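Inosine-uridine nucleoside N-ribohydrolase (Xanthomonas oryzae pv. oryzae, PDB 4KL0) binds calcium and probably hydrolyses N-glycosyl compounds, as a member of the inosine-uridine nucleoside hydrolase family, although its cellular role is not established. Local coordinates at residues 34-39 with 78-83; 41-46 with 247-252. All coordinates share one frame; numbering follows the deposited sequence.

Interaction 1: 34-39 with 78-83. With CA (calcium ion), chain B.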
# COMPACT_ATOMS: atom_id res chain seq x y z
N THR A 34 2.92 -0.86 -6.78
CA THR A 34 1.64 -0.26 -6.36
C THR A 34 0.64 -0.14 -7.50
O THR A 34 1.01 -0.25 -8.68
CB THR A 34 1.96 1.12 -5.81
OG1 THR A 34 0.78 1.82 -5.39
CG2 THR A 34 2.68 1.97 -6.83
N ASP A 35 -0.66 -0.06 -7.17
CA ASP A 35 -1.75 -0.07 -8.17
C ASP A 35 -2.79 0.98 -7.78
O ASP A 35 -3.91 0.65 -7.44
CB ASP A 35 -2.40 -1.47 -8.28
CG ASP A 35 -2.89 -2.03 -6.93
OD1 ASP A 35 -2.71 -1.36 -5.88
OD2 ASP A 35 -3.52 -3.13 -6.95
N PRO A 36 -2.41 2.25 -7.87
CA PRO A 36 -3.29 3.30 -7.29
C PRO A 36 -4.56 3.58 -8.12
O PRO A 36 -4.69 3.25 -9.34
CB PRO A 36 -2.39 4.54 -7.31
CG PRO A 36 -1.46 4.32 -8.53
CD PRO A 36 -1.15 2.80 -8.40
N ASN A 37 -5.49 4.23 -7.42
CA ASN A 37 -6.75 4.74 -8.01
C ASN A 37 -7.79 3.68 -8.37
O ASN A 37 -8.65 3.93 -9.21
CB ASN A 37 -6.48 5.70 -9.16
CG ASN A 37 -7.62 6.69 -9.33
OD1 ASN A 37 -8.14 7.21 -8.33
ND2 ASN A 37 -8.04 6.94 -10.60
N LYS A 38 -7.72 2.51 -7.75
CA LYS A 38 -8.93 1.68 -7.73
C LYS A 38 -9.56 1.67 -6.33
O LYS A 38 -10.69 1.21 -6.13
CB LYS A 38 -8.70 0.25 -8.28
CG LYS A 38 -7.51 -0.55 -7.76
CD LYS A 38 -7.78 -1.24 -6.41
CE LYS A 38 -6.58 -2.17 -6.01
NZ LYS A 38 -6.87 -2.77 -4.65
N ASP A 39 -8.84 2.26 -5.38
CA ASP A 39 -9.34 2.46 -4.01
C ASP A 39 -8.44 3.54 -3.38
O ASP A 39 -7.52 4.01 -4.04
CB ASP A 39 -9.36 1.14 -3.23
CG ASP A 39 -7.99 0.47 -3.08
OD1 ASP A 39 -6.93 1.14 -3.06
OD2 ASP A 39 -8.01 -0.80 -2.96
N GLN A 78 0.72 7.79 -14.21
CA GLN A 78 0.54 9.22 -14.33
C GLN A 78 -0.15 9.76 -13.10
O GLN A 78 0.21 10.84 -12.62
CB GLN A 78 -0.27 9.55 -15.56
CG GLN A 78 0.53 9.31 -16.88
CD GLN A 78 -0.35 9.52 -18.08
OE1 GLN A 78 -1.07 10.52 -18.15
NE2 GLN A 78 -0.33 8.59 -19.03
N LEU A 79 -1.16 9.06 -12.58
CA LEU A 79 -1.75 9.52 -11.33
C LEU A 79 -0.78 9.49 -10.12
O LEU A 79 -0.75 10.40 -9.34
CB LEU A 79 -3.01 8.71 -11.03
CG LEU A 79 -3.71 8.96 -9.71
CD1 LEU A 79 -5.11 8.67 -9.92
CD2 LEU A 79 -3.14 8.04 -8.60
N ALA A 80 -0.01 8.40 -9.98
CA ALA A 80 0.95 8.34 -8.92
C ALA A 80 1.92 9.50 -9.01
O ALA A 80 2.19 10.18 -8.01
CB ALA A 80 1.69 7.00 -8.89
N LYS A 81 2.42 9.75 -10.22
CA LYS A 81 3.40 10.82 -10.36
C LYS A 81 2.76 12.19 -10.09
O LYS A 81 3.37 13.04 -9.40
CB LYS A 81 4.04 10.70 -11.75
CG LYS A 81 5.05 11.82 -12.08
CD LYS A 81 6.29 11.66 -11.24
CE LYS A 81 7.40 12.58 -11.71
NZ LYS A 81 8.52 12.44 -10.76
N GLY A 82 1.53 12.38 -10.55
CA GLY A 82 0.75 13.56 -10.16
C GLY A 82 0.61 13.77 -8.65
O GLY A 82 0.66 14.92 -8.16
N VAL A 83 0.41 12.69 -7.90
CA VAL A 83 0.32 12.78 -6.46
C VAL A 83 1.67 13.08 -5.82
O VAL A 83 1.77 14.00 -5.00
CB VAL A 83 -0.29 11.50 -5.87
CG1 VAL A 83 -0.16 11.47 -4.32
CG2 VAL A 83 -1.77 11.36 -6.30
CA CA B . -2.87 -1.50 -3.40
O HOH W 1 -4.02 -3.57 -4.47
O HOH W 2 -5.23 -1.36 -2.63
O HOH W 3 -3.27 -3.49 -1.62

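Interaction 2: 41-46 with 247-252. With CA (calcium ion), chain B.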
# COMPACT_ATOMS: atom_id res chain seq x y z
N ASP A 41 -6.23 3.27 -0.91
CA ASP A 41 -5.12 2.75 -0.09
C ASP A 41 -3.74 3.17 -0.56
O ASP A 41 -2.90 3.56 0.25
CB ASP A 41 -5.13 1.25 -0.19
CG ASP A 41 -6.03 0.65 0.77
OD1 ASP A 41 -7.28 0.70 0.54
OD2 ASP A 41 -5.47 0.08 1.74
N ASP A 42 -3.46 3.00 -1.86
CA ASP A 42 -2.11 3.29 -2.32
C ASP A 42 -1.78 4.75 -2.13
O ASP A 42 -0.64 5.09 -1.77
CB ASP A 42 -1.93 2.83 -3.79
CG ASP A 42 -2.19 1.34 -3.96
OD1 ASP A 42 -1.20 0.63 -4.18
OD2 ASP A 42 -3.40 0.89 -3.88
N VAL A 43 -2.76 5.63 -2.42
CA VAL A 43 -2.47 7.06 -2.29
C VAL A 43 -2.34 7.51 -0.85
O VAL A 43 -1.52 8.39 -0.57
CB VAL A 43 -3.48 7.87 -3.10
CG1 VAL A 43 -3.33 9.39 -2.78
CG2 VAL A 43 -3.20 7.58 -4.60
N VAL A 44 -3.08 6.88 0.09
CA VAL A 44 -2.80 7.14 1.50
C VAL A 44 -1.37 6.72 1.82
O VAL A 44 -0.65 7.44 2.57
CB VAL A 44 -3.79 6.38 2.43
CG1 VAL A 44 -3.46 6.76 3.91
CG2 VAL A 44 -5.25 6.80 2.07
N THR A 45 -0.91 5.61 1.22
CA THR A 45 0.46 5.17 1.48
C THR A 45 1.47 6.19 0.96
O THR A 45 2.49 6.46 1.62
CB THR A 45 0.72 3.80 0.79
OG1 THR A 45 -0.31 2.91 1.17
CG2 THR A 45 2.08 3.23 1.21
N TYR A 46 1.24 6.77 -0.23
CA TYR A 46 2.17 7.76 -0.78
C TYR A 46 2.20 8.96 0.18
O TYR A 46 3.28 9.57 0.42
CB TYR A 46 1.72 8.28 -2.15
CG TYR A 46 1.49 7.25 -3.23
CD1 TYR A 46 2.02 5.96 -3.12
CD2 TYR A 46 0.75 7.54 -4.34
CE1 TYR A 46 1.76 4.98 -4.10
CE2 TYR A 46 0.51 6.61 -5.32
CZ TYR A 46 1.01 5.33 -5.21
OH TYR A 46 0.69 4.43 -6.19
N HIS A 247 -5.98 20.58 0.69
CA HIS A 247 -4.88 20.00 -0.08
C HIS A 247 -5.50 19.10 -1.15
O HIS A 247 -6.37 18.29 -0.82
CB HIS A 247 -3.93 19.17 0.80
CG HIS A 247 -2.64 18.82 0.13
ND1 HIS A 247 -2.57 18.01 -0.99
CD2 HIS A 247 -1.36 19.15 0.43
CE1 HIS A 247 -1.31 17.88 -1.36
NE2 HIS A 247 -0.55 18.55 -0.49
N PRO A 248 -5.05 19.22 -2.42
CA PRO A 248 -5.72 18.40 -3.46
C PRO A 248 -5.61 16.89 -3.21
O PRO A 248 -6.49 16.15 -3.62
CB PRO A 248 -4.96 18.75 -4.76
CG PRO A 248 -3.66 19.40 -4.29
CD PRO A 248 -4.05 20.13 -3.01
N VAL A 249 -4.53 16.45 -2.55
CA VAL A 249 -4.40 15.01 -2.36
C VAL A 249 -5.30 14.58 -1.24
O VAL A 249 -5.93 13.53 -1.27
CB VAL A 249 -2.93 14.62 -2.10
CG1 VAL A 249 -2.84 13.15 -1.70
CG2 VAL A 249 -2.09 14.93 -3.36
N GLY A 250 -5.42 15.44 -0.22
CA GLY A 250 -6.40 15.18 0.84
C GLY A 250 -7.86 15.15 0.36
O GLY A 250 -8.62 14.28 0.77
N GLU A 251 -8.25 16.11 -0.50
CA GLU A 251 -9.61 16.13 -1.03
C GLU A 251 -9.81 14.91 -1.95
O GLU A 251 -10.87 14.29 -1.92
CB GLU A 251 -9.87 17.41 -1.84
CG GLU A 251 -9.83 18.70 -0.96
CD GLU A 251 -10.02 19.96 -1.78
OE1 GLU A 251 -9.71 19.92 -3.01
OE2 GLU A 251 -10.50 21.00 -1.21
N TYR A 252 -8.83 14.60 -2.78
CA TYR A 252 -8.94 13.35 -3.56
C TYR A 252 -9.23 12.14 -2.66
O TYR A 252 -10.13 11.33 -2.96
CB TYR A 252 -7.68 13.11 -4.40
CG TYR A 252 -7.47 11.68 -4.89
CD1 TYR A 252 -6.65 10.80 -4.16
CD2 TYR A 252 -8.14 11.18 -5.99
CE1 TYR A 252 -6.45 9.49 -4.56
CE2 TYR A 252 -7.95 9.87 -6.41
CZ TYR A 252 -7.12 9.03 -5.68
OH TYR A 252 -6.95 7.72 -6.09
CA CA B . -2.87 -1.50 -3.40
O HOH W 3 -3.27 -3.49 -1.62
O HOH W 2 -5.23 -1.36 -2.63
O HOH W 1 -4.02 -3.57 -4.47

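Interaction 1: 34-39 with 78-83
The loop 34-39 comes closest to helix 70-86 where the CA atoms of P36 and A80 stand 6.8 Å apart, with both CB atoms directed into the gap. L79 makes the largest contribution, with one methyl for each loop residue. Its CD2 rests 3.8 Å from P36 CB as the two side chains slide past each other in opposite directions, and P36 CG goes on to A80 CB at 4.2 Å. L79 CD1 sits over the face of the N37 amide, 3.3 Å from N37 CG, the two side chains crossing at about a right angle. With its own CG anti to the backbone N (chi1 -154°), N37 lays that amide across the methyl, while its OD1 accepts from Y252 OH and its ND2 donates to L114 O. Away from the helix, D35 OD1 binds calcium at 2.5 Å, and water 1, on the same metal, donates to D35 OD2 at 2.6 Å and accepts from K38 NZ. K38 NZ forms a salt bridge to D39 OD2 at 2.8 Å, from above the carboxylate plane. Apolar packing thus seats the loop on the helix, while charge and water hold its calcium-binding side, as in the aspartate-rich loop of nucleoside hydrolases.

Interaction 2: 41-46 with 247-252
D41 O takes two bonds from T45, one turn on in the helix whose V43 meets V249 and Y252 across the contact: T45 N donates at 3.0 Å and T45 OG1 at 2.8 Å, reaching the oxygen from opposite faces of its carbonyl plane. This is the first turn of helix 41-54, which follows the parallel strand 28-34 in the Rossmann-like sheet and carries part of the metal site. D42 holds the calcium with both carboxylate oxygens, OD2 at 2.5 Å and OD1 at 2.8 Å; three waters, D35, the carbonyl oxygen of I151 and D318 complete the shell. OD1 also accepts from T34 OG1, a second grip that should limit rotation of the carboxylate. D41 OD2 accepts from D318 N, a second-shell bond consistent with D41 positioning the metal ligand D318.

On an adjoining side of the same helical turn, the contact with helix 248-269 is wholly apolar and rests on V43. Its CG1, anti to the backbone N (chi1 171°), reaches the edge of the Y252 ring near the ring plane, 3.6 Å from CE1, and also V249 CG1 at 3.9 Å. V43 CG2 lies 3.8 Å from Y252 CE1; both methyls approach the CE1 edge from the same side of the ring plane, CG1 nearer the plane. The ring ends in a hydroxyl bonded to N37. L79 and L253 also touch V43, enclosing it between helices. At the start of helix 248-269, H247 is the N-cap: its ND1 accepts from V249 N at 3.0 Å, with an N-H...acceptor angle of 162° and the donor only 4° out of the imidazole plane.

How the interactions relate
Both interactions are buried, and their first segments, 34-39 and 41-46, are separated by one residue; each has an apolar side against a helix and an aspartate on the same calcium, D35 in interaction 1 and D42 in interaction 2. They differ in what they join, a loop to helix 70-86 in the first and two helices, 41-54 and 248-269, in the second. The chemistry follows: loop-to-helix packing takes in a polar amide, whereas the helix-helix contact is hydrocarbon against hydrocarbon and ring. Y46 ties the two together, its OH 3.2 Å from P36 CG and its CE2 3.8 Å from A80 CB, which places helix 41-54 against both the loop and helix 70-86.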